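Local coordinates for HTH-type transcriptional regulator KdgR (Escherichia coli, PDB 1YSP), which represses transcription of the genes for uptake and breakdown of 2-keto-3-deoxygluconate, and of the Entner-Doudoroff aldolase gene, by binding DNA, at residues Y111-E116 and R123-P128; I34-K39 and T61-V66; R55-S60 and E116-G121; I24-L29 and V136-S141. One frame throughout, in Å; residues are numbered along the deposited sequence.

Contact 1: Y111-E116 and R123-P128; sequences YGEDNE and RCIAVP
The guanidinium of R123 has the N115 amide over one of its faces and the E113 carboxylate at its edge, close to its plane. N115 OD1 stands 3.0 Å above the guanidinium plane and is displaced toward the rim. The amide and guanidinium planes lie 31° apart, and N115 OD1 is badly angled for a hydrogen bond to R123. At the edge, E113 OE2 comes within 2.6 Å of R123 NH1; this is a salt bridge, though its hydrogen bond is bent and weak. The bend in the arginine chain at chi3 (-76°) turns the guanidinium back over the adjoining strand. A leucine in place of R123 would probably leave the E113 carboxylate without its ionic mate and the N115 amide without the flat group beneath it. Farther along, E113 CG lies in plane at the edge of the Y111 ring, while I125 CG2 meets that ring's CD1 obliquely at 3.9 Å.

Beneath these side chains runs a regular antiparallel hairpin. G112 with A126 and D114 with C124 are hydrogen-bonded pairs, D114 N reaching C124 O at 2.9 Å, and D114 OD1 accepts a hydrogen bond from the backbone N of E117 in the connecting loop. Strand 123-130 bonds on its other side to strand 136-142; I125 and V127 pack on helix 151-172, whereas C124 and A126 face A62 of helix 62-69.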
loop_
_atom_site.group_PDB
_atom_site.type_symbol
_atom_site.label_atom_id
_atom_site.label_comp_id
_atom_site.label_asym_id
_atom_site.label_seq_id
_atom_site.Cartn_x
_atom_site.Cartn_y
_atom_site.Cartn_z
ATOM N N TYR A 111 4.257 -5.796 -5.340
ATOM C CA TYR A 111 4.158 -4.997 -4.124
ATOM C C TYR A 111 4.662 -3.584 -4.419
ATOM O O TYR A 111 5.415 -3.366 -5.384
ATOM C CB TYR A 111 4.988 -5.572 -2.947
ATOM C CG TYR A 111 6.489 -5.580 -3.194
ATOM C CD1 TYR A 111 7.327 -4.496 -2.799
ATOM C CD2 TYR A 111 7.073 -6.680 -3.753
ATOM C CE1 TYR A 111 8.739 -4.571 -3.035
ATOM C CE2 TYR A 111 8.443 -6.773 -3.975
ATOM C CZ TYR A 111 9.258 -5.730 -3.603
ATOM O OH TYR A 111 10.596 -5.886 -3.872
ATOM N N GLY A 112 4.253 -2.650 -3.570
ATOM C CA GLY A 112 4.640 -1.232 -3.709
ATOM C C GLY A 112 5.358 -0.852 -2.443
ATOM O O GLY A 112 5.223 -1.515 -1.400
ATOM N N GLU A 113 6.161 0.205 -2.518
ATOM C CA GLU A 113 6.899 0.618 -1.332
ATOM C C GLU A 113 6.852 2.105 -1.162
ATOM O O GLU A 113 6.599 2.859 -2.140
ATOM C CB GLU A 113 8.373 0.220 -1.427
ATOM C CG GLU A 113 8.757 -1.214 -1.226
ATOM C CD GLU A 113 10.307 -1.371 -1.307
ATOM O OE1 GLU A 113 10.855 -1.691 -2.405
ATOM O OE2 GLU A 113 10.970 -1.160 -0.271
ATOM N N ASP A 114 7.107 2.545 0.068
ATOM C CA ASP A 114 7.385 3.922 0.396
ATOM C C ASP A 114 8.726 3.835 1.096
ATOM O O ASP A 114 8.780 3.424 2.245
ATOM C CB ASP A 114 6.322 4.476 1.362
ATOM C CG ASP A 114 6.790 5.750 2.110
ATOM O OD1 ASP A 114 7.799 6.405 1.723
ATOM O OD2 ASP A 114 6.157 6.118 3.089
ATOM N N ASN A 115 9.794 4.162 0.386
ATOM C CA ASN A 115 11.137 4.127 0.933
ATOM C C ASN A 115 11.585 5.548 1.311
ATOM O O ASN A 115 12.207 6.269 0.510
ATOM C CB ASN A 115 12.071 3.451 -0.060
ATOM C CG ASN A 115 13.488 3.291 0.469
ATOM O OD1 ASN A 115 13.730 3.497 1.653
ATOM N ND2 ASN A 115 14.425 2.961 -0.416
ATOM N N GLU A 116 11.203 5.956 2.508
ATOM C CA GLU A 116 11.412 7.335 3.002
ATOM C C GLU A 116 10.999 8.410 1.988
ATOM O O GLU A 116 11.720 9.408 1.759
ATOM C CB GLU A 116 12.885 7.531 3.426
ATOM C CG GLU A 116 13.343 6.543 4.485
ATOM C CD GLU A 116 14.841 6.771 4.848
ATOM O OE1 GLU A 116 15.729 6.260 4.130
ATOM O OE2 GLU A 116 15.067 7.450 5.851
ATOM N N ARG A 123 9.679 3.586 6.466
ATOM C CA ARG A 123 9.538 2.787 5.262
ATOM C C ARG A 123 8.298 1.906 5.386
ATOM O O ARG A 123 7.981 1.447 6.484
ATOM C CB ARG A 123 10.773 1.957 4.977
ATOM C CG ARG A 123 10.686 1.348 3.597
ATOM C CD ARG A 123 11.601 0.192 3.311
ATOM N NE ARG A 123 12.982 0.533 3.073
ATOM C CZ ARG A 123 13.707 0.101 2.041
ATOM N NH1 ARG A 123 13.174 -0.647 1.075
ATOM N NH2 ARG A 123 14.986 0.430 1.971
ATOM N N CYS A 124 7.602 1.712 4.268
ATOM C CA CYS A 124 6.385 0.882 4.234
ATOM C C CYS A 124 6.427 -0.010 3.012
ATOM O O CYS A 124 7.070 0.325 1.984
ATOM C CB CYS A 124 5.124 1.773 4.237
ATOM S SG CYS A 124 4.852 2.609 5.832
ATOM N N ILE A 125 5.814 -1.193 3.126
ATOM C CA ILE A 125 5.725 -2.118 2.020
ATOM C C ILE A 125 4.225 -2.508 1.927
ATOM O O ILE A 125 3.602 -2.682 2.981
ATOM C CB ILE A 125 6.528 -3.438 2.213
ATOM C CG1 ILE A 125 8.027 -3.170 2.556
ATOM C CG2 ILE A 125 6.299 -4.388 1.005
ATOM C CD1 ILE A 125 8.699 -4.402 3.176
ATOM N N ALA A 126 3.670 -2.604 0.709
ATOM C CA ALA A 126 2.210 -2.918 0.618
ATOM C C ALA A 126 1.916 -3.819 -0.528
ATOM O O ALA A 126 2.689 -3.856 -1.501
ATOM C CB ALA A 126 1.387 -1.639 0.490
ATOM N N VAL A 127 0.759 -4.521 -0.435
ATOM C CA VAL A 127 0.315 -5.429 -1.447
ATOM C C VAL A 127 -1.152 -5.169 -1.754
ATOM O O VAL A 127 -1.865 -4.658 -0.912
ATOM C CB VAL A 127 0.492 -6.961 -1.071
ATOM C CG1 VAL A 127 2.029 -7.342 -0.953
ATOM C CG2 VAL A 127 -0.331 -7.319 0.154
ATOM N N PRO A 128 -1.573 -5.491 -2.994
ATOM C CA PRO A 128 -2.980 -5.265 -3.381
ATOM C C PRO A 128 -3.984 -6.257 -2.744
ATOM O O PRO A 128 -3.673 -7.454 -2.641
ATOM C CB PRO A 128 -2.931 -5.438 -4.893
ATOM C CG PRO A 128 -1.797 -6.462 -5.121
ATOM C CD PRO A 128 -0.752 -6.011 -4.112
#

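Contact 2: I34-K39 and T61-V66; sequences IVYIHK and TAIGKV
I34 of strand 33-40 meets T61 and G64 at the start of helix 62-69, a helix laid across the antiparallel sheet of this IclR-type effector domain. The short axes are 9.0 Å apart, and helix and strand run at 113° to each other. I34 sends its two branches to different places. CG1 sits between the backbone N and the carbonyl carbon (chi1 67°), which sends CD1 tip to tip against T61, 3.5 Å from OG1. The other branch, CG2, presses on G64 with only 3.4 Å to CA, tighter than ordinary carbon contact. Glycine suits this spot well, because a beta carbon there would crowd I34 CG2 and clash with T61 OG1.

T61 is the N-cap of the helix: its OG1 accepts from G64 N at 2.9 Å and is also hydrogen-bonded to P57 O. Putting a valine at T61 would probably lose both bonds, leaving G64 N uncapped and the loop from P57 less firmly tied to the helix start.

Next in sequence to touch the helix is Y36, two residues on, whose ring end swings toward the helix. Its ring is approached by I63, which crosses it obliquely, and the ring also meets that of H25, the planes about 30° apart. I63 CD1 lies at the ring edge, in its plane, 3.5 Å from Y36 CE1.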
loop_
_atom_site.group_PDB
_atom_site.type_symbol
_atom_site.label_atom_id
_atom_site.label_comp_id
_atom_site.label_asym_id
_atom_site.label_seq_id
_atom_site.Cartn_x
_atom_site.Cartn_y
_atom_site.Cartn_z
ATOM N N ILE A 34 -5.188 8.460 -0.534
ATOM C CA ILE A 34 -5.522 7.209 0.173
ATOM C C ILE A 34 -6.205 7.562 1.481
ATOM O O ILE A 34 -5.945 8.605 2.055
ATOM C CB ILE A 34 -4.285 6.268 0.409
ATOM C CG1 ILE A 34 -3.278 6.891 1.406
ATOM C CG2 ILE A 34 -3.619 5.964 -0.932
ATOM C CD1 ILE A 34 -2.239 5.850 2.059
ATOM N N VAL A 35 -7.061 6.676 1.965
ATOM C CA VAL A 35 -7.630 6.854 3.300
ATOM C C VAL A 35 -7.327 5.595 4.119
ATOM O O VAL A 35 -7.571 4.522 3.645
ATOM C CB VAL A 35 -9.205 7.090 3.241
ATOM C CG1 VAL A 35 -9.901 6.017 2.387
ATOM C CG2 VAL A 35 -9.783 7.079 4.653
ATOM N N TYR A 36 -6.783 5.721 5.324
ATOM C CA TYR A 36 -6.591 4.513 6.146
ATOM C C TYR A 36 -7.934 4.079 6.736
ATOM O O TYR A 36 -8.534 4.822 7.479
ATOM C CB TYR A 36 -5.533 4.722 7.228
ATOM C CG TYR A 36 -4.141 4.890 6.666
ATOM C CD1 TYR A 36 -3.617 3.964 5.768
ATOM C CD2 TYR A 36 -3.334 5.955 7.052
ATOM C CE1 TYR A 36 -2.343 4.107 5.251
ATOM C CE2 TYR A 36 -2.033 6.102 6.522
ATOM C CZ TYR A 36 -1.561 5.181 5.624
ATOM O OH TYR A 36 -0.294 5.301 5.079
ATOM N N ILE A 37 -8.412 2.902 6.348
ATOM C CA ILE A 37 -9.683 2.374 6.866
ATOM C C ILE A 37 -9.541 1.403 8.072
ATOM O O ILE A 37 -10.495 1.274 8.869
ATOM C CB ILE A 37 -10.569 1.793 5.734
ATOM C CG1 ILE A 37 -9.843 0.664 4.969
ATOM C CG2 ILE A 37 -10.974 2.932 4.757
ATOM C CD1 ILE A 37 -10.693 -0.083 3.934
ATOM N N HIS A 38 -8.376 0.744 8.222
ATOM C CA HIS A 38 -8.072 -0.045 9.444
ATOM C C HIS A 38 -6.596 0.074 9.825
ATOM O O HIS A 38 -5.769 0.391 8.983
ATOM C CB HIS A 38 -8.479 -1.518 9.289
ATOM C CG HIS A 38 -8.672 -2.247 10.595
ATOM N ND1 HIS A 38 -9.234 -1.659 11.709
ATOM C CD2 HIS A 38 -8.426 -3.535 10.939
ATOM C CE1 HIS A 38 -9.303 -2.548 12.689
ATOM N NE2 HIS A 38 -8.816 -3.696 12.249
ATOM N N LYS A 39 -6.272 -0.142 11.100
ATOM C CA LYS A 39 -4.874 -0.139 11.542
ATOM C C LYS A 39 -4.730 -1.095 12.722
ATOM O O LYS A 39 -5.662 -1.193 13.550
ATOM C CB LYS A 39 -4.490 1.286 11.998
ATOM C CG LYS A 39 -3.027 1.534 12.111
ATOM C CD LYS A 39 -2.671 2.907 12.791
ATOM C CE LYS A 39 -1.165 3.006 13.071
ATOM N NZ LYS A 39 -0.809 4.180 13.911
ATOM N N THR A 61 2.951 6.978 -0.891
ATOM C CA THR A 61 2.550 5.898 0.033
ATOM C C THR A 61 2.654 4.549 -0.677
ATOM O O THR A 61 2.424 4.485 -1.876
ATOM C CB THR A 61 1.105 6.090 0.580
ATOM O OG1 THR A 61 0.140 6.095 -0.501
ATOM C CG2 THR A 61 1.032 7.372 1.374
ATOM N N ALA A 62 3.003 3.473 0.041
ATOM C CA ALA A 62 3.055 2.156 -0.542
ATOM C C ALA A 62 1.618 1.724 -0.972
ATOM O O ALA A 62 1.431 1.149 -2.030
ATOM C CB ALA A 62 3.714 1.120 0.448
ATOM N N ILE A 63 0.642 2.040 -0.155
ATOM C CA ILE A 63 -0.792 1.670 -0.474
ATOM C C ILE A 63 -1.284 2.442 -1.713
ATOM O O ILE A 63 -2.009 1.913 -2.575
ATOM C CB ILE A 63 -1.704 1.936 0.771
ATOM C CG1 ILE A 63 -1.437 0.860 1.873
ATOM C CG2 ILE A 63 -3.211 1.966 0.356
ATOM C CD1 ILE A 63 -1.994 1.278 3.271
ATOM N N GLY A 64 -0.936 3.728 -1.784
ATOM C CA GLY A 64 -1.268 4.532 -2.970
ATOM C C GLY A 64 -0.724 3.898 -4.227
ATOM O O GLY A 64 -1.438 3.767 -5.227
ATOM N N LYS A 65 0.533 3.496 -4.218
ATOM C CA LYS A 65 1.098 2.845 -5.387
ATOM C C LYS A 65 0.344 1.585 -5.796
ATOM O O LYS A 65 0.114 1.333 -6.991
ATOM C CB LYS A 65 2.551 2.529 -5.217
ATOM C CG LYS A 65 3.374 3.876 -5.105
ATOM C CD LYS A 65 4.855 3.582 -4.989
ATOM C CE LYS A 65 5.552 4.848 -4.404
ATOM N NZ LYS A 65 7.025 4.598 -4.082
ATOM N N VAL A 66 -0.025 0.773 -4.815
ATOM C CA VAL A 66 -0.708 -0.460 -5.217
ATOM C C VAL A 66 -2.152 -0.225 -5.652
ATOM O O VAL A 66 -2.667 -1.018 -6.439
ATOM C CB VAL A 66 -0.620 -1.648 -4.130
ATOM C CG1 VAL A 66 0.875 -1.965 -3.690
ATOM C CG2 VAL A 66 -1.540 -1.434 -3.003
#

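Contact 3: R55-S60 and E116-G121; sequences RNPLYS and EEQEEG
Q118 CG and S60 OG are brought together by the first torsions of their side chains. In Q118, CG sits beside the backbone N and anti to the carbonyl carbon (chi1 -73°), and the chain runs on extended; in S60, OG is held between the backbone N and the carbonyl carbon (chi1 61°). The glutamine methylene, Q118 CG, therefore rests 3.4 Å from S60 OG, and it also lies 3.2 Å from the backbone oxygen S60 O. Beyond it the amide reaches N56, the two amide planes standing nearly perpendicular.

E117 takes a second route. Its side chain is likewise extended, and water joins it to the other segment, donating to E117 OE1 at 2.7 Å and to Y59 O at 2.8 Å. The same carboxylate oxygen forms a salt bridge with K65, which would favour its charged form, while OE2 accepts from N115 N. The carboxylate is thus held by strand 112-115, helix 62-69 and a water.

The loop also closes upon itself: E116 OE2 uses its anti lone pair to accept from G121 N at 2.7 Å, G121 having the positive phi that favours glycine. Such a polar, water-mediated seam is how the turn of a beta hairpin, 112-115 with 123-130, is laid against the link between strand 55-57 and helix 62-69 in this GAF-like effector domain.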
loop_
_atom_site.group_PDB
_atom_site.type_symbol
_atom_site.label_atom_id
_atom_site.label_comp_id
_atom_site.label_asym_id
_atom_site.label_seq_id
_atom_site.Cartn_x
_atom_site.Cartn_y
_atom_site.Cartn_z
ATOM N N ARG A 55 -5.595 10.685 5.976
ATOM C CA ARG A 55 -5.520 10.859 4.510
ATOM C C ARG A 55 -4.092 11.202 3.989
ATOM O O ARG A 55 -3.382 12.048 4.568
ATOM C CB ARG A 55 -6.526 11.927 4.085
ATOM C CG ARG A 55 -7.017 11.814 2.666
ATOM C CD ARG A 55 -7.698 13.106 2.224
ATOM N NE ARG A 55 -9.035 13.238 2.791
ATOM C CZ ARG A 55 -9.776 14.346 2.753
ATOM N NH1 ARG A 55 -9.321 15.445 2.152
ATOM N NH2 ARG A 55 -10.986 14.358 3.314
ATOM N N ASN A 56 -3.666 10.559 2.901
ATOM C CA ASN A 56 -2.271 10.679 2.466
ATOM C C ASN A 56 -2.167 10.681 0.941
ATOM O O ASN A 56 -3.093 10.226 0.260
ATOM C CB ASN A 56 -1.371 9.575 3.076
ATOM C CG ASN A 56 -0.788 9.942 4.492
ATOM O OD1 ASN A 56 -0.197 9.080 5.169
ATOM N ND2 ASN A 56 -0.916 11.199 4.901
ATOM N N PRO A 57 -1.054 11.217 0.393
ATOM C CA PRO A 57 -0.896 11.236 -1.078
ATOM C C PRO A 57 -0.868 9.829 -1.695
ATOM O O PRO A 57 -0.376 8.866 -1.070
ATOM C CB PRO A 57 0.468 11.906 -1.274
ATOM C CG PRO A 57 0.668 12.737 -0.031
ATOM C CD PRO A 57 0.092 11.853 1.069
ATOM N N LEU A 58 -1.322 9.727 -2.930
ATOM C CA LEU A 58 -1.252 8.466 -3.674
ATOM C C LEU A 58 0.211 8.149 -4.109
ATOM O O LEU A 58 0.589 7.001 -4.292
ATOM C CB LEU A 58 -2.112 8.607 -4.930
ATOM C CG LEU A 58 -3.652 8.629 -4.763
ATOM C CD1 LEU A 58 -4.278 8.900 -6.104
ATOM C CD2 LEU A 58 -4.092 7.229 -4.279
ATOM N N TYR A 59 1.011 9.202 -4.350
ATOM C CA TYR A 59 2.305 8.987 -5.067
ATOM C C TYR A 59 3.482 8.691 -4.118
ATOM O O TYR A 59 4.575 8.268 -4.566
ATOM C CB TYR A 59 2.650 10.272 -5.929
ATOM C CG TYR A 59 2.616 11.561 -5.136
ATOM C CD1 TYR A 59 3.761 12.017 -4.452
ATOM C CD2 TYR A 59 1.436 12.348 -5.059
ATOM C CE1 TYR A 59 3.728 13.206 -3.668
ATOM C CE2 TYR A 59 1.402 13.547 -4.305
ATOM C CZ TYR A 59 2.519 13.967 -3.614
ATOM O OH TYR A 59 2.443 15.137 -2.897
ATOM N N SER A 60 3.277 8.910 -2.818
ATOM C CA SER A 60 4.355 8.775 -1.803
ATOM C C SER A 60 4.069 7.687 -0.737
ATOM O O SER A 60 4.866 7.549 0.248
ATOM C CB SER A 60 4.547 10.093 -1.057
ATOM O OG SER A 60 3.349 10.479 -0.374
ATOM N N GLU A 116 11.203 5.956 2.508
ATOM C CA GLU A 116 11.412 7.335 3.002
ATOM C C GLU A 116 10.999 8.410 1.988
ATOM O O GLU A 116 11.720 9.408 1.759
ATOM C CB GLU A 116 12.885 7.531 3.426
ATOM C CG GLU A 116 13.343 6.543 4.485
ATOM C CD GLU A 116 14.841 6.771 4.848
ATOM O OE1 GLU A 116 15.729 6.260 4.130
ATOM O OE2 GLU A 116 15.067 7.450 5.851
ATOM N N GLU A 117 9.856 8.166 1.344
ATOM C CA GLU A 117 9.259 9.115 0.418
ATOM C C GLU A 117 8.312 10.102 1.096
ATOM O O GLU A 117 8.129 11.200 0.605
ATOM C CB GLU A 117 8.558 8.339 -0.715
ATOM C CG GLU A 117 9.543 7.607 -1.619
ATOM C CD GLU A 117 8.910 6.470 -2.364
ATOM O OE1 GLU A 117 7.921 6.726 -3.074
ATOM O OE2 GLU A 117 9.331 5.317 -2.166
ATOM N N GLN A 118 7.701 9.719 2.224
ATOM C CA GLN A 118 6.871 10.651 3.007
ATOM C C GLN A 118 7.627 11.315 4.150
ATOM O O GLN A 118 7.449 12.510 4.412
ATOM C CB GLN A 118 5.668 9.931 3.629
ATOM C CG GLN A 118 4.588 9.542 2.706
ATOM C CD GLN A 118 3.341 9.135 3.486
ATOM O OE1 GLN A 118 2.362 9.867 3.519
ATOM N NE2 GLN A 118 3.387 7.970 4.125
ATOM N N GLU A 119 8.459 10.535 4.823
ATOM C CA GLU A 119 9.107 10.969 6.046
ATOM C C GLU A 119 10.444 10.272 6.150
ATOM O O GLU A 119 10.544 9.050 5.950
ATOM C CB GLU A 119 8.218 10.599 7.237
ATOM C CG GLU A 119 8.466 11.409 8.488
ATOM C CD GLU A 119 7.343 11.244 9.494
ATOM O OE1 GLU A 119 7.628 11.290 10.710
ATOM O OE2 GLU A 119 6.182 11.050 9.063
ATOM N N GLU A 120 11.492 11.035 6.427
ATOM C CA GLU A 120 12.789 10.403 6.697
ATOM C C GLU A 120 12.622 9.370 7.823
ATOM O O GLU A 120 11.855 9.571 8.767
ATOM C CB GLU A 120 13.871 11.442 7.054
ATOM C CG GLU A 120 14.191 12.399 5.916
ATOM C CD GLU A 120 13.223 13.581 5.801
ATOM O OE1 GLU A 120 12.139 13.580 6.458
ATOM O OE2 GLU A 120 13.569 14.536 5.046
ATOM N N GLY A 121 13.273 8.232 7.662
ATOM C CA GLY A 121 13.252 7.215 8.697
ATOM C C GLY A 121 12.020 6.339 8.712
ATOM O O GLY A 121 11.914 5.451 9.571
HETATM O O HOH W 1 7.093 9.190 -3.785
#

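Contact 4: I24-L29 and V136-S141; sequences IHLGAL and VIAGLS
H25 and S141 begin a ladder of backbone hydrogen bonds between antiparallel strands. They form one hydrogen-bonded pair and G27 with G139 the next, each with two bonds. S141 N to H25 O is 2.9 Å, and H25 N to S141 O is 3.1 Å. Weaker CA-H...O contacts fill the intervals, among them A138 CA to G27 O at 3.2 Å.

Apolar contacts gather on the face of L26 and L140. L26 places CD1 3.7 Å from A138 CB, and I24 and L140 lie side by side pointing the same way, with CG2 of the isoleucine and CD1 of the leucine in touch. Helix 4-20 packs on this face through A9, M13 and L16.

The face of H25 and S141 combines packing with a polar water bridge. S141 OG, between the backbone N and the carbonyl carbon (chi1 76°), packs 3.3 Å from H25 CB. A water in the imidazole plane joins H25 ND1 to S141 OG, 2.9 Å from the latter. At the other end, where a classic beta bulge at I137 and A138 faces V129, a second water donates to I137 O and accepts from L29 N at 2.9 Å.

The chemistry implies a central strand pair zipped by its backbone, apolar toward helix 4-20, with one water bridging the polar groups of H25 and S141 and another continuing the link where direct bonding gives out.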
loop_
_atom_site.group_PDB
_atom_site.type_symbol
_atom_site.label_atom_id
_atom_site.label_comp_id
_atom_site.label_asym_id
_atom_site.label_seq_id
_atom_site.Cartn_x
_atom_site.Cartn_y
_atom_site.Cartn_z
ATOM N N ILE A 24 0.582 -2.301 11.054
ATOM C CA ILE A 24 -0.155 -2.788 9.854
ATOM C C ILE A 24 -1.322 -1.840 9.530
ATOM O O ILE A 24 -2.073 -1.450 10.419
ATOM C CB ILE A 24 -0.757 -4.203 10.116
ATOM C CG1 ILE A 24 0.140 -5.050 11.034
ATOM C CG2 ILE A 24 -1.214 -4.887 8.815
ATOM C CD1 ILE A 24 1.481 -5.439 10.473
ATOM N N HIS A 25 -1.418 -1.421 8.252
ATOM C CA HIS A 25 -2.474 -0.556 7.735
ATOM C C HIS A 25 -3.297 -1.207 6.609
ATOM O O HIS A 25 -2.808 -2.037 5.821
ATOM C CB HIS A 25 -1.859 0.742 7.135
ATOM C CG HIS A 25 -1.394 1.714 8.169
ATOM N ND1 HIS A 25 -0.078 1.821 8.554
ATOM C CD2 HIS A 25 -2.083 2.607 8.920
ATOM C CE1 HIS A 25 0.037 2.767 9.470
ATOM N NE2 HIS A 25 -1.169 3.247 9.724
ATOM N N LEU A 26 -4.562 -0.783 6.521
ATOM C CA LEU A 26 -5.408 -1.092 5.362
ATOM C C LEU A 26 -5.882 0.267 4.836
ATOM O O LEU A 26 -6.425 1.070 5.594
ATOM C CB LEU A 26 -6.602 -1.977 5.747
ATOM C CG LEU A 26 -7.443 -2.416 4.552
ATOM C CD1 LEU A 26 -6.773 -3.464 3.708
ATOM C CD2 LEU A 26 -8.817 -2.944 5.104
ATOM N N GLY A 27 -5.655 0.527 3.546
ATOM C CA GLY A 27 -5.949 1.844 2.963
ATOM C C GLY A 27 -6.849 1.714 1.748
ATOM O O GLY A 27 -6.819 0.732 1.088
ATOM N N ALA A 28 -7.643 2.730 1.419
ATOM C CA ALA A 28 -8.484 2.654 0.235
ATOM C C ALA A 28 -8.419 3.976 -0.529
ATOM O O ALA A 28 -7.995 4.964 0.026
ATOM C CB ALA A 28 -9.955 2.340 0.663
ATOM N N LEU A 29 -8.874 3.980 -1.783
ATOM C CA LEU A 29 -8.845 5.181 -2.626
ATOM C C LEU A 29 -9.977 6.118 -2.206
ATOM O O LEU A 29 -11.129 5.682 -2.025
ATOM C CB LEU A 29 -8.989 4.803 -4.098
ATOM C CG LEU A 29 -8.853 5.932 -5.132
ATOM C CD1 LEU A 29 -7.458 6.527 -5.172
ATOM C CD2 LEU A 29 -9.243 5.416 -6.454
ATOM N N VAL A 136 -8.152 -3.918 -7.659
ATOM C CA VAL A 136 -7.586 -3.597 -6.351
ATOM C C VAL A 136 -8.500 -2.648 -5.561
ATOM O O VAL A 136 -8.639 -1.472 -5.912
ATOM C CB VAL A 136 -6.136 -3.009 -6.469
ATOM C CG1 VAL A 136 -5.597 -2.728 -5.089
ATOM C CG2 VAL A 136 -5.200 -3.945 -7.249
ATOM N N ILE A 137 -9.085 -3.120 -4.457
ATOM C CA ILE A 137 -10.022 -2.307 -3.650
ATOM C C ILE A 137 -9.376 -1.715 -2.386
ATOM O O ILE A 137 -9.890 -0.782 -1.760
ATOM C CB ILE A 137 -11.307 -3.134 -3.329
ATOM C CG1 ILE A 137 -10.916 -4.470 -2.683
ATOM C CG2 ILE A 137 -12.010 -3.401 -4.634
ATOM C CD1 ILE A 137 -11.982 -5.188 -1.830
ATOM N N ALA A 138 -8.220 -2.260 -1.994
ATOM C CA ALA A 138 -7.499 -1.730 -0.847
ATOM C C ALA A 138 -6.037 -2.109 -1.009
ATOM O O ALA A 138 -5.711 -2.979 -1.780
ATOM C CB ALA A 138 -8.064 -2.301 0.494
ATOM N N GLY A 139 -5.178 -1.469 -0.227
ATOM C CA GLY A 139 -3.816 -1.934 -0.088
ATOM C C GLY A 139 -3.637 -2.319 1.360
ATOM O O GLY A 139 -4.152 -1.666 2.258
ATOM N N LEU A 140 -2.839 -3.353 1.571
ATOM C CA LEU A 140 -2.518 -3.856 2.898
ATOM C C LEU A 140 -1.006 -3.666 3.115
ATOM O O LEU A 140 -0.217 -4.188 2.315
ATOM C CB LEU A 140 -2.822 -5.343 2.880
ATOM C CG LEU A 140 -2.493 -6.092 4.207
ATOM C CD1 LEU A 140 -3.383 -5.530 5.312
ATOM C CD2 LEU A 140 -2.696 -7.607 4.089
ATOM N N SER A 141 -0.634 -2.939 4.164
ATOM C CA SER A 141 0.789 -2.596 4.330
ATOM C C SER A 141 1.363 -2.925 5.696
ATOM O O SER A 141 0.638 -3.104 6.685
ATOM C CB SER A 141 1.014 -1.104 4.061
ATOM O OG SER A 141 0.574 -0.308 5.169
HETATM O O HOH W 2 1.984 -0.139 7.665
HETATM O O HOH W 3 -10.209 1.648 -2.861
#

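Overall arrangement
All four contacts reach one antiparallel sheet of six strands, ordered 55-57, 33-40, 24-30, 136-142, 123-130, 112-115. Contact 4 pairs its two central strands and encloses the other three along the chain; contact 2 closes before contact 1 opens, and contact 3 crosses both. The centres of contacts 2 and 4 are about 4 Å apart, those of contacts 3 and 4 about 15 Å. K65 of helix 62-69 links contacts 1, 2 and 3, its NZ also making a probable hydrogen bond to E113 O of contact 1. Sequence-distant pieces are thus closed into a single C-terminal effector domain, separate from the DNA-binding part of the repressor.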